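Local coordinates for protein peptidase S15/CocE/NonD (Thaumarchaeota archaeon SCGC AB-539-E09, PDB 4PF1) that probably works as a serine aminopeptidase of the alpha/beta-hydrolase fold, cleaving peptides from their N-terminal end, at residues T590-P593 and F597-P600; F197-F202 and R556-Q561; A234-G239 and A433-Y438; S451-W456 and F581-R586. All coordinates share one frame; numbering follows the deposited sequence.

Contact 1: residues T590-P593 and F597-P600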
loop_
_atom_site.group_PDB
_atom_site.type_symbol
_atom_site.label_atom_id
_atom_site.label_comp_id
_atom_site.label_asym_id
_atom_site.label_seq_id
_atom_site.Cartn_x
_atom_site.Cartn_y
_atom_site.Cartn_z
ATOM N N THR A 590 -29.340 -4.503 -34.701
ATOM C CA THR A 590 -29.992 -4.813 -35.974
ATOM C C THR A 590 -29.609 -6.255 -36.254
ATOM O O THR A 590 -28.480 -6.642 -35.933
ATOM C CB THR A 590 -29.629 -3.840 -37.125
ATOM O OG1 THR A 590 -28.273 -4.025 -37.526
ATOM C CG2 THR A 590 -29.915 -2.380 -36.797
ATOM N N PHE A 591 -30.536 -7.074 -36.772
ATOM C CA PHE A 591 -30.247 -8.490 -37.006
ATOM C C PHE A 591 -29.260 -8.709 -38.159
ATOM O O PHE A 591 -29.488 -8.240 -39.279
ATOM C CB PHE A 591 -31.531 -9.301 -37.245
ATOM C CG PHE A 591 -31.297 -10.794 -37.327
ATOM C CD1 PHE A 591 -31.123 -11.552 -36.174
ATOM C CD2 PHE A 591 -31.224 -11.438 -38.557
ATOM C CE1 PHE A 591 -30.896 -12.930 -36.249
ATOM C CE2 PHE A 591 -30.989 -12.815 -38.633
ATOM C CZ PHE A 591 -30.829 -13.552 -37.478
ATOM N N VAL A 592 -28.175 -9.452 -37.868
ATOM C CA VAL A 592 -27.140 -9.864 -38.827
ATOM C C VAL A 592 -27.000 -11.407 -38.753
ATOM O O VAL A 592 -27.303 -11.977 -37.701
ATOM C CB VAL A 592 -25.770 -9.142 -38.614
ATOM C CG1 VAL A 592 -25.884 -7.646 -38.874
ATOM C CG2 VAL A 592 -25.185 -9.416 -37.227
ATOM N N PRO A 593 -26.568 -12.111 -39.832
ATOM C CA PRO A 593 -26.452 -13.581 -39.741
ATOM C C PRO A 593 -25.439 -14.037 -38.680
ATOM O O PRO A 593 -25.691 -15.017 -37.974
ATOM C CB PRO A 593 -26.010 -13.992 -41.154
ATOM C CG PRO A 593 -26.389 -12.846 -42.028
ATOM C CD PRO A 593 -26.201 -11.632 -41.180
ATOM N N PHE A 597 -18.826 -11.128 -37.424
ATOM C CA PHE A 597 -18.418 -10.350 -38.593
ATOM C C PHE A 597 -19.457 -9.266 -38.959
ATOM O O PHE A 597 -19.553 -8.878 -40.129
ATOM C CB PHE A 597 -18.183 -11.296 -39.797
ATOM C CG PHE A 597 -17.393 -12.544 -39.468
ATOM C CD1 PHE A 597 -16.012 -12.492 -39.310
ATOM C CD2 PHE A 597 -18.030 -13.770 -39.316
ATOM C CE1 PHE A 597 -15.285 -13.643 -38.997
ATOM C CE2 PHE A 597 -17.301 -14.922 -39.007
ATOM C CZ PHE A 597 -15.933 -14.851 -38.848
ATOM N N ALA A 598 -20.200 -8.746 -37.952
ATOM C CA ALA A 598 -21.213 -7.705 -38.172
ATOM C C ALA A 598 -20.582 -6.427 -38.779
ATOM O O ALA A 598 -19.576 -5.937 -38.258
ATOM C CB ALA A 598 -21.920 -7.379 -36.868
ATOM N N PRO A 599 -21.119 -5.913 -39.916
ATOM C CA PRO A 599 -20.510 -4.718 -40.537
ATOM C C PRO A 599 -20.747 -3.443 -39.707
ATOM O O PRO A 599 -21.691 -3.412 -38.920
ATOM C CB PRO A 599 -21.189 -4.648 -41.910
ATOM C CG PRO A 599 -22.487 -5.333 -41.730
ATOM C CD PRO A 599 -22.291 -6.390 -40.681
ATOM N N PRO A 600 -19.908 -2.380 -39.849
ATOM C CA PRO A 600 -20.101 -1.173 -39.015
ATOM C C PRO A 600 -21.479 -0.506 -39.162
ATOM O O PRO A 600 -21.982 0.044 -38.181
ATOM C CB PRO A 600 -18.981 -0.230 -39.477
ATOM C CG PRO A 600 -18.522 -0.771 -40.793
ATOM C CD PRO A 600 -18.710 -2.251 -40.704
#

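Contact 2: residues F197-F202 and R556-Q561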
loop_
_atom_site.group_PDB
_atom_site.type_symbol
_atom_site.label_atom_id
_atom_site.label_comp_id
_atom_site.label_asym_id
_atom_site.label_seq_id
_atom_site.Cartn_x
_atom_site.Cartn_y
_atom_site.Cartn_z
ATOM N N PHE A 197 -19.254 -18.305 -24.142
ATOM C CA PHE A 197 -20.502 -17.543 -24.278
ATOM C C PHE A 197 -21.365 -17.670 -23.021
ATOM O O PHE A 197 -21.284 -18.679 -22.319
ATOM C CB PHE A 197 -21.346 -18.029 -25.489
ATOM C CG PHE A 197 -20.711 -18.079 -26.860
ATOM C CD1 PHE A 197 -19.891 -19.143 -27.226
ATOM C CD2 PHE A 197 -21.075 -17.167 -27.844
ATOM C CE1 PHE A 197 -19.356 -19.225 -28.515
ATOM C CE2 PHE A 197 -20.536 -17.248 -29.134
ATOM C CZ PHE A 197 -19.682 -18.278 -29.461
ATOM N N HIS A 198 -22.236 -16.670 -22.782
ATOM C CA HIS A 198 -23.267 -16.695 -21.747
ATOM C C HIS A 198 -24.598 -16.472 -22.434
ATOM O O HIS A 198 -24.884 -15.355 -22.875
ATOM C CB HIS A 198 -23.014 -15.652 -20.643
ATOM C CG HIS A 198 -22.016 -16.081 -19.612
ATOM N ND1 HIS A 198 -22.134 -15.690 -18.296
ATOM C CD2 HIS A 198 -20.889 -16.818 -19.749
ATOM C CE1 HIS A 198 -21.083 -16.198 -17.674
ATOM N NE2 HIS A 198 -20.303 -16.878 -18.510
ATOM N N MET A 199 -25.361 -17.566 -22.633
ATOM C CA MET A 199 -26.659 -17.578 -23.327
ATOM C C MET A 199 -26.575 -16.864 -24.715
ATOM O O MET A 199 -27.457 -16.078 -25.076
ATOM C CB MET A 199 -27.773 -16.984 -22.434
ATOM C CG MET A 199 -28.200 -17.923 -21.314
ATOM S SD MET A 199 -29.338 -17.178 -20.113
ATOM C CE MET A 199 -28.171 -16.322 -19.033
ATOM N N GLY A 200 -25.500 -17.152 -25.455
ATOM C CA GLY A 200 -25.281 -16.614 -26.795
ATOM C C GLY A 200 -24.369 -15.407 -26.918
ATOM O O GLY A 200 -23.876 -15.122 -28.013
ATOM N N ALA A 201 -24.169 -14.663 -25.816
ATOM C CA ALA A 201 -23.314 -13.476 -25.816
ATOM C C ALA A 201 -21.845 -13.894 -25.732
ATOM O O ALA A 201 -21.437 -14.515 -24.754
ATOM C CB ALA A 201 -23.686 -12.562 -24.662
ATOM N N PHE A 202 -21.065 -13.592 -26.788
ATOM C CA PHE A 202 -19.663 -14.000 -26.920
ATOM C C PHE A 202 -18.705 -13.254 -25.980
ATOM O O PHE A 202 -18.647 -12.022 -25.998
ATOM C CB PHE A 202 -19.191 -13.840 -28.376
ATOM C CG PHE A 202 -17.788 -14.342 -28.653
ATOM C CD1 PHE A 202 -17.394 -15.619 -28.256
ATOM C CD2 PHE A 202 -16.875 -13.555 -29.344
ATOM C CE1 PHE A 202 -16.103 -16.084 -28.522
ATOM C CE2 PHE A 202 -15.589 -14.031 -29.624
ATOM C CZ PHE A 202 -15.209 -15.288 -29.205
ATOM N N ARG A 556 -36.642 -15.381 -20.678
ATOM C CA ARG A 556 -36.385 -16.157 -19.471
ATOM C C ARG A 556 -34.884 -16.173 -19.267
ATOM O O ARG A 556 -34.163 -16.740 -20.090
ATOM C CB ARG A 556 -36.967 -17.578 -19.575
ATOM C CG ARG A 556 -37.278 -18.199 -18.214
ATOM C CD ARG A 556 -37.597 -19.679 -18.318
ATOM N NE ARG A 556 -36.460 -20.508 -17.915
ATOM C CZ ARG A 556 -36.355 -21.110 -16.733
ATOM N NH1 ARG A 556 -37.328 -21.001 -15.836
ATOM N NH2 ARG A 556 -35.284 -21.836 -16.445
ATOM N N ILE A 557 -34.396 -15.445 -18.249
ATOM C CA ILE A 557 -32.959 -15.331 -18.009
ATOM C C ILE A 557 -32.599 -15.917 -16.630
ATOM O O ILE A 557 -32.686 -15.215 -15.614
ATOM C CB ILE A 557 -32.438 -13.862 -18.181
ATOM C CG1 ILE A 557 -32.966 -13.213 -19.482
ATOM C CG2 ILE A 557 -30.902 -13.812 -18.132
ATOM C CD1 ILE A 557 -32.988 -11.669 -19.468
ATOM N N PRO A 558 -32.191 -17.211 -16.576
ATOM C CA PRO A 558 -31.740 -17.778 -15.293
ATOM C C PRO A 558 -30.438 -17.104 -14.878
ATOM O O PRO A 558 -29.591 -16.835 -15.732
ATOM C CB PRO A 558 -31.548 -19.276 -15.597
ATOM C CG PRO A 558 -32.107 -19.491 -16.993
ATOM C CD PRO A 558 -32.009 -18.171 -17.681
ATOM N N LEU A 559 -30.313 -16.751 -13.596
ATOM C CA LEU A 559 -29.150 -16.015 -13.113
ATOM C C LEU A 559 -28.265 -16.878 -12.198
ATOM O O LEU A 559 -28.750 -17.869 -11.651
ATOM C CB LEU A 559 -29.611 -14.735 -12.384
ATOM C CG LEU A 559 -30.334 -13.694 -13.261
ATOM C CD1 LEU A 559 -31.155 -12.745 -12.418
ATOM C CD2 LEU A 559 -29.352 -12.922 -14.141
ATOM N N PRO A 560 -26.962 -16.522 -12.014
ATOM C CA PRO A 560 -26.086 -17.342 -11.148
ATOM C C PRO A 560 -26.672 -17.597 -9.758
ATOM O O PRO A 560 -27.439 -16.786 -9.248
ATOM C CB PRO A 560 -24.806 -16.513 -11.060
ATOM C CG PRO A 560 -24.776 -15.738 -12.322
ATOM C CD PRO A 560 -26.208 -15.404 -12.630
ATOM N N GLN A 561 -26.301 -18.729 -9.153
ATOM C CA GLN A 561 -26.794 -19.166 -7.844
ATOM C C GLN A 561 -26.586 -18.125 -6.758
ATOM O O GLN A 561 -25.628 -17.342 -6.810
ATOM C CB GLN A 561 -26.124 -20.486 -7.408
ATOM C CG GLN A 561 -26.203 -21.614 -8.434
ATOM C CD GLN A 561 -27.608 -21.958 -8.876
ATOM O OE1 GLN A 561 -28.525 -22.133 -8.064
ATOM N NE2 GLN A 561 -27.792 -22.112 -10.179
#

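Contact 3: residues A234-G239 and A433-Y438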
loop_
_atom_site.group_PDB
_atom_site.type_symbol
_atom_site.label_atom_id
_atom_site.label_comp_id
_atom_site.label_asym_id
_atom_site.label_seq_id
_atom_site.Cartn_x
_atom_site.Cartn_y
_atom_site.Cartn_z
ATOM N N ALA A 234 -9.453 -0.791 -27.391
ATOM C CA ALA A 234 -8.943 -1.738 -28.394
ATOM C C ALA A 234 -10.058 -2.522 -29.098
ATOM O O ALA A 234 -10.095 -2.541 -30.326
ATOM C CB ALA A 234 -7.955 -2.705 -27.751
ATOM N N TYR A 235 -10.969 -3.151 -28.325
ATOM C CA TYR A 235 -12.053 -3.969 -28.872
ATOM C C TYR A 235 -13.131 -3.119 -29.582
ATOM O O TYR A 235 -13.698 -3.580 -30.578
ATOM C CB TYR A 235 -12.671 -4.862 -27.780
ATOM C CG TYR A 235 -11.807 -6.063 -27.442
ATOM C CD1 TYR A 235 -10.794 -5.973 -26.492
ATOM C CD2 TYR A 235 -11.982 -7.281 -28.096
ATOM C CE1 TYR A 235 -9.979 -7.066 -26.194
ATOM C CE2 TYR A 235 -11.182 -8.387 -27.795
ATOM C CZ TYR A 235 -10.178 -8.272 -26.846
ATOM O OH TYR A 235 -9.368 -9.343 -26.551
ATOM N N LEU A 236 -13.376 -1.874 -29.109
ATOM C CA LEU A 236 -14.346 -0.961 -29.737
ATOM C C LEU A 236 -13.851 -0.491 -31.115
ATOM O O LEU A 236 -14.646 -0.431 -32.056
ATOM C CB LEU A 236 -14.643 0.248 -28.825
ATOM C CG LEU A 236 -15.788 1.196 -29.254
ATOM C CD1 LEU A 236 -17.125 0.456 -29.365
ATOM C CD2 LEU A 236 -15.918 2.368 -28.283
ATOM N N ARG A 237 -12.536 -0.188 -31.234
ATOM C CA ARG A 237 -11.915 0.250 -32.493
ATOM C C ARG A 237 -11.927 -0.870 -33.535
ATOM O O ARG A 237 -12.053 -0.587 -34.725
ATOM C CB ARG A 237 -10.480 0.742 -32.264
ATOM C CG ARG A 237 -10.408 2.123 -31.622
ATOM C CD ARG A 237 -8.977 2.603 -31.533
ATOM N NE ARG A 237 -8.763 3.494 -30.392
ATOM C CZ ARG A 237 -7.573 3.962 -30.027
ATOM N NH1 ARG A 237 -6.482 3.631 -30.709
ATOM N NH2 ARG A 237 -7.463 4.764 -28.976
ATOM N N ALA A 238 -11.825 -2.142 -33.085
ATOM C CA ALA A 238 -11.881 -3.315 -33.965
ATOM C C ALA A 238 -13.298 -3.495 -34.540
ATOM O O ALA A 238 -13.446 -3.960 -35.669
ATOM C CB ALA A 238 -11.452 -4.564 -33.211
ATOM N N GLY A 239 -14.310 -3.084 -33.771
ATOM C CA GLY A 239 -15.709 -3.138 -34.184
ATOM C C GLY A 239 -16.396 -4.431 -33.808
ATOM O O GLY A 239 -17.416 -4.417 -33.115
ATOM N N ALA A 433 -22.310 2.684 -30.074
ATOM C CA ALA A 433 -21.105 3.514 -30.240
ATOM C C ALA A 433 -20.527 3.881 -28.859
ATOM O O ALA A 433 -19.339 4.181 -28.747
ATOM C CB ALA A 433 -21.429 4.774 -31.039
ATOM N N LYS A 434 -21.373 3.813 -27.806
ATOM C CA LYS A 434 -20.976 4.056 -26.414
ATOM C C LYS A 434 -21.397 2.854 -25.530
ATOM O O LYS A 434 -22.327 2.979 -24.727
ATOM C CB LYS A 434 -21.585 5.371 -25.897
ATOM C CG LYS A 434 -20.835 6.611 -26.356
ATOM C CD LYS A 434 -21.549 7.869 -25.913
ATOM C CE LYS A 434 -20.700 9.092 -26.112
ATOM N NZ LYS A 434 -21.509 10.332 -26.044
ATOM N N PRO A 435 -20.772 1.655 -25.690
ATOM C CA PRO A 435 -21.197 0.512 -24.864
ATOM C C PRO A 435 -20.878 0.717 -23.389
ATOM O O PRO A 435 -19.896 1.384 -23.046
ATOM C CB PRO A 435 -20.414 -0.665 -25.451
ATOM C CG PRO A 435 -19.228 -0.053 -26.097
ATOM C CD PRO A 435 -19.657 1.289 -26.593
ATOM N N VAL A 436 -21.724 0.164 -22.519
ATOM C CA VAL A 436 -21.555 0.258 -21.068
ATOM C C VAL A 436 -20.311 -0.572 -20.652
ATOM O O VAL A 436 -20.243 -1.766 -20.965
ATOM C CB VAL A 436 -22.837 -0.198 -20.303
ATOM C CG1 VAL A 436 -22.683 0.012 -18.800
ATOM C CG2 VAL A 436 -24.081 0.524 -20.819
ATOM N N PRO A 437 -19.304 0.038 -19.983
ATOM C CA PRO A 437 -18.139 -0.754 -19.559
ATOM C C PRO A 437 -18.514 -1.708 -18.416
ATOM O O PRO A 437 -19.165 -1.284 -17.457
ATOM C CB PRO A 437 -17.123 0.307 -19.143
ATOM C CG PRO A 437 -17.938 1.483 -18.742
ATOM C CD PRO A 437 -19.201 1.447 -19.541
ATOM N N TYR A 438 -18.156 -3.017 -18.547
ATOM C CA TYR A 438 -18.494 -4.046 -17.543
ATOM C C TYR A 438 -17.822 -3.745 -16.202
ATOM O O TYR A 438 -18.306 -4.173 -15.155
ATOM C CB TYR A 438 -18.148 -5.467 -18.045
ATOM C CG TYR A 438 -16.714 -5.917 -17.858
ATOM C CD1 TYR A 438 -15.683 -5.358 -18.611
ATOM C CD2 TYR A 438 -16.406 -7.004 -17.043
ATOM C CE1 TYR A 438 -14.367 -5.804 -18.480
ATOM C CE2 TYR A 438 -15.097 -7.473 -16.921
ATOM C CZ TYR A 438 -14.079 -6.867 -17.637
ATOM O OH TYR A 438 -12.790 -7.332 -17.521
#

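Contact 4: residues S451-W456 and F581-R586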
loop_
_atom_site.group_PDB
_atom_site.type_symbol
_atom_site.label_atom_id
_atom_site.label_comp_id
_atom_site.label_asym_id
_atom_site.label_seq_id
_atom_site.Cartn_x
_atom_site.Cartn_y
_atom_site.Cartn_z
ATOM N N SER A 451 -4.120 -7.179 -12.593
ATOM C CA SER A 451 -5.530 -7.509 -12.866
ATOM C C SER A 451 -6.304 -7.898 -11.601
ATOM O O SER A 451 -5.808 -8.686 -10.789
ATOM C CB SER A 451 -5.626 -8.641 -13.885
ATOM O OG SER A 451 -6.962 -9.084 -14.047
ATOM N N THR A 452 -7.532 -7.359 -11.455
ATOM C CA THR A 452 -8.437 -7.687 -10.345
ATOM C C THR A 452 -9.680 -8.434 -10.893
ATOM O O THR A 452 -10.753 -8.383 -10.286
ATOM C CB THR A 452 -8.815 -6.423 -9.542
ATOM O OG1 THR A 452 -9.500 -5.499 -10.396
ATOM C CG2 THR A 452 -7.606 -5.762 -8.869
ATOM N N TRP A 453 -9.502 -9.150 -12.036
ATOM C CA TRP A 453 -10.515 -9.945 -12.766
ATOM C C TRP A 453 -11.238 -10.948 -11.844
ATOM O O TRP A 453 -12.432 -11.212 -12.033
ATOM C CB TRP A 453 -9.830 -10.672 -13.952
ATOM C CG TRP A 453 -10.518 -11.896 -14.497
ATOM C CD1 TRP A 453 -10.118 -13.191 -14.342
ATOM C CD2 TRP A 453 -11.597 -11.923 -15.445
ATOM N NE1 TRP A 453 -10.906 -14.027 -15.098
ATOM C CE2 TRP A 453 -11.837 -13.278 -15.768
ATOM C CE3 TRP A 453 -12.421 -10.935 -16.018
ATOM C CZ2 TRP A 453 -12.876 -13.672 -16.622
ATOM C CZ3 TRP A 453 -13.449 -11.328 -16.859
ATOM C CH2 TRP A 453 -13.666 -12.680 -17.159
ATOM N N GLY A 454 -10.510 -11.469 -10.856
ATOM C CA GLY A 454 -11.037 -12.418 -9.883
ATOM C C GLY A 454 -12.014 -11.815 -8.896
ATOM O O GLY A 454 -12.780 -12.545 -8.268
ATOM N N GLU A 455 -12.014 -10.471 -8.761
ATOM C CA GLU A 455 -12.884 -9.759 -7.817
ATOM C C GLU A 455 -14.071 -9.060 -8.507
ATOM O O GLU A 455 -14.936 -8.528 -7.815
ATOM C CB GLU A 455 -12.074 -8.692 -7.033
ATOM C CG GLU A 455 -10.694 -9.122 -6.555
ATOM C CD GLU A 455 -9.873 -8.048 -5.854
ATOM O OE1 GLU A 455 -8.899 -8.412 -5.159
ATOM O OE2 GLU A 455 -10.197 -6.846 -6.000
ATOM N N TRP A 456 -14.105 -9.046 -9.852
ATOM C CA TRP A 456 -15.065 -8.276 -10.647
ATOM C C TRP A 456 -16.551 -8.590 -10.384
ATOM O O TRP A 456 -17.359 -7.664 -10.434
ATOM C CB TRP A 456 -14.720 -8.349 -12.149
ATOM C CG TRP A 456 -15.603 -9.180 -13.040
ATOM C CD1 TRP A 456 -15.292 -10.392 -13.585
ATOM C CD2 TRP A 456 -16.799 -8.741 -13.702
ATOM N NE1 TRP A 456 -16.261 -10.770 -14.487
ATOM C CE2 TRP A 456 -17.209 -9.782 -14.564
ATOM C CE3 TRP A 456 -17.596 -7.585 -13.611
ATOM C CZ2 TRP A 456 -18.388 -9.713 -15.314
ATOM C CZ3 TRP A 456 -18.763 -7.517 -14.356
ATOM C CH2 TRP A 456 -19.145 -8.567 -15.202
ATOM N N PHE A 581 -19.291 -4.465 -22.000
ATOM C CA PHE A 581 -18.106 -4.348 -22.851
ATOM C C PHE A 581 -16.800 -4.022 -22.073
ATOM O O PHE A 581 -16.864 -3.310 -21.075
ATOM C CB PHE A 581 -18.400 -3.233 -23.877
ATOM C CG PHE A 581 -17.565 -3.242 -25.126
ATOM C CD1 PHE A 581 -17.826 -4.145 -26.149
ATOM C CD2 PHE A 581 -16.515 -2.345 -25.285
ATOM C CE1 PHE A 581 -17.036 -4.169 -27.302
ATOM C CE2 PHE A 581 -15.727 -2.367 -26.439
ATOM C CZ PHE A 581 -15.998 -3.276 -27.443
ATOM N N PRO A 582 -15.594 -4.499 -22.506
ATOM C CA PRO A 582 -15.286 -5.300 -23.708
ATOM C C PRO A 582 -15.358 -6.817 -23.515
ATOM O O PRO A 582 -15.116 -7.545 -24.479
ATOM C CB PRO A 582 -13.858 -4.861 -24.041
ATOM C CG PRO A 582 -13.236 -4.617 -22.695
ATOM C CD PRO A 582 -14.354 -4.126 -21.789
ATOM N N LEU A 583 -15.672 -7.297 -22.285
ATOM C CA LEU A 583 -15.786 -8.733 -21.984
ATOM C C LEU A 583 -16.703 -9.408 -23.005
ATOM O O LEU A 583 -16.301 -10.385 -23.628
ATOM C CB LEU A 583 -16.294 -8.958 -20.540
ATOM C CG LEU A 583 -16.500 -10.424 -20.069
ATOM C CD1 LEU A 583 -15.255 -11.302 -20.337
ATOM C CD2 LEU A 583 -16.858 -10.472 -18.602
ATOM N N TYR A 584 -17.891 -8.829 -23.234
ATOM C CA TYR A 584 -18.823 -9.319 -24.246
ATOM C C TYR A 584 -18.789 -8.408 -25.459
ATOM O O TYR A 584 -18.715 -7.187 -25.300
ATOM C CB TYR A 584 -20.251 -9.405 -23.682
ATOM C CG TYR A 584 -20.397 -10.444 -22.597
ATOM C CD1 TYR A 584 -20.225 -10.111 -21.257
ATOM C CD2 TYR A 584 -20.665 -11.773 -22.911
ATOM C CE1 TYR A 584 -20.328 -11.072 -20.254
ATOM C CE2 TYR A 584 -20.789 -12.738 -21.915
ATOM C CZ TYR A 584 -20.603 -12.387 -20.589
ATOM O OH TYR A 584 -20.713 -13.338 -19.610
ATOM N N ASP A 585 -18.843 -8.985 -26.676
ATOM C CA ASP A 585 -18.885 -8.162 -27.886
ATOM C C ASP A 585 -20.254 -7.463 -27.970
ATOM O O ASP A 585 -21.226 -7.942 -27.376
ATOM C CB ASP A 585 -18.576 -8.985 -29.157
ATOM C CG ASP A 585 -19.557 -10.092 -29.506
ATOM O OD1 ASP A 585 -20.354 -10.484 -28.628
ATOM O OD2 ASP A 585 -19.493 -10.598 -30.641
ATOM N N ARG A 586 -20.309 -6.303 -28.628
ATOM C CA ARG A 586 -21.548 -5.528 -28.727
ATOM C C ARG A 586 -22.563 -6.189 -29.619
ATOM O O ARG A 586 -22.217 -6.690 -30.696
ATOM C CB ARG A 586 -21.283 -4.122 -29.283
ATOM C CG ARG A 586 -20.313 -3.282 -28.485
ATOM C CD ARG A 586 -19.846 -2.086 -29.288
ATOM N NE ARG A 586 -19.236 -2.468 -30.566
ATOM C CZ ARG A 586 -19.345 -1.761 -31.687
ATOM N NH1 ARG A 586 -20.044 -0.634 -31.705
ATOM N NH2 ARG A 586 -18.761 -2.179 -32.799
#

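Contact 1: residues T590-P593 and F597-P600
Val592 meets Ala598 and Pro599 where a loop turns back on itself, and everything that passes between the two short pieces of chain is apolar. The two methyl groups of the valine divide the work. Val592 CG2 lies 3.9 Å from CB of Ala598, methyl against methyl, while Val592 CG1 reaches toward the ring of Pro599 and comes within 4.2 Å of its CD, a looser contact. With chi1 at -65°, CG1 lies opposite the carbonyl carbon and CG2 between N and C, which turns CG2 to Ala598 and CG1 to Pro599. A beta-branched residue suits an extended backbone such as that of Val592. Alanine is small enough to let the two chains approach, with the CA atoms of Val592 and Ala598 6.3 Å apart. Proline brings a compact apolar ring and a restricted backbone to the more exposed end of the contact.

Both segments belong to the long connection between strands 571-577 and 606-625, in the C-terminal non-catalytic region, whose family is related to galactose-binding-type domains. With just three residues between the segments, the contact closes a small loop. Val592 and Ala598 are buried in the protein, although neither lies in a regular helix or strand.

Polar bonding falls to neighbours in the same chain. Val592 O accepts a hydrogen bond from Arg536 NH1 and Ala598 O one from Asn240 ND2. Ser602 serves both arms, its backbone O bonding Thr590 OG1 and its OG bonding Pro599 O.

Contact 2: residues F197-F202 and R556-Q561
Met199 reaches out of a tight turn to touch Ile557 and Pro558 at the end of strand 553-558. The contact is mostly apolar. Met199 SD lies 3.7 Å from CD of the Pro558 ring, and its terminal methyl CE lies 3.8 Å from CG2 of Ile557. The side chain is nearly straight at chi2 but bends at chi3 (-83°), which swings CE away from the line of the chain and across the isoleucine at about a right angle. An unbranched, flexible methionine can follow such a bent path, whereas the branched isoleucine and the rigid proline offer firm surfaces to it.

One contact is more polar: Met199 CE is 3.6 Å from O of Pro558, where the methyl, slightly polarised by its sulfur, probably sits comfortably. Asp531 and Phe533 of strand 525-534 also touch Met199, while Val505, Ala490 and Leu492 pack on Ile557.

Backbone bonds shape the turn. His198 N donates to Ala201 O (3.0 Å) and Ala201 N returns a bond to His198 O (3.1 Å). Met199 and Gly200 both have positive phi, a demand glycine meets easily at the second corner. This is a beta-hairpin with a two-residue type I' turn, its tip directed at the C-terminal beta domain.

Contact 3: residues A234-G239 and A433-Y438
Leu236, near the C-terminal end of helix 231-238, packs on Ala433 and Pro435 of an irregular loop. The helix is one of several that come between strands 178-184 and 287-292 of the alpha/beta-hydrolase sheet in sequence, probably as the helical insertion of this family, and the loop follows strand 425-430 of the C-terminal region.

At Ala433 it is the backbone that touches: its O is 3.9 Å from Leu236 CD2, while its CB points away from the helix and takes no part. Lys434 also turns away, its NZ bonding Val470 O of the second subunit, just as Arg237 on the helix forms a salt bridge to Asp513 of that subunit. The contact therefore lies beside a subunit interface.

Pro435 is buried and carries the main apolar contact. Its ring and the leucine reach toward each other, and its O takes a hydrogen bond from Tyr232 OH. Farther on, Val436 and Tyr438 share backbone hydrogen bonds with Phe581.

On the helix side, Gly239 ends the helix with a positive phi of 90°, a conformation easy for glycine. Leu236 has CG opposite its own backbone N (chi1 -172°), which carries CD1 to 3.8 Å from Pro435 CD and 3.9 Å from Pro435 CG.

Contact 4: residues S451-W456 and F581-R586
Leu583 sets its two methyl groups against the indoles of Trp453 and Trp456, CD1 on Trp453 and CD2 on both, and this is where the contact is tight. Leu583 CD1 lies 3.8 Å from CH2 of Trp453, and its CD2 3.7 Å from CZ2 of Trp456. CD2 of Leu583 is also 3.9 Å from Trp453 CZ3, so one branch bridges both rings. Leucine suits the place because its fork presents two methyls at once; with CG opposite the backbone N (chi1 179°), the fork extends toward the tryptophans. The closest atoms are in the six-membered parts of the indoles, and both methyls approach obliquely. Trp453 O lies in the plane of the Trp456 ring at its edge, and Tyr438 meets that indole edge-to-face.

The far side of the 451-456 segment is looser. Ser451, Thr452 and Glu455 are partly exposed and do not touch Leu583; Glu455 OE1 instead bonds a glycerol, probably a crystallisation additive. Here an ST turn shapes the backbone, Trp453 N donating to Ser451 OG (3.2 Å).

Trp453 NE1 bonds Glu297 OE1. The same indole lies near, though not touching, Ser161, His328 and Asp295, whose arrangement is consistent with the catalytic triad of an alpha/beta hydrolase.

Along the chain, the span closed by contact 3 is nested inside that of contact 2, which crosses contact 4; contact 1 comes last. Contacts 3 and 4 are the nearest pair, with centres 12 Å apart, joined by hydrogen bonds from Arg586 NH2 to Gly239 O and Tyr438 N to Phe581 O. Contact 2, whose centre is 15 Å from that of contact 4, meets it through a hydrogen bond between Phe202 O and Asp585 N. Segment 581-586 touches both and runs on toward contact 1, 23 Å away between centres, in the 571-577 to 606-625 connection. Contacts 2 and 3 tie the S15 peptidase region to the C-terminal region, whereas contacts 1 and 4 lie within the latter.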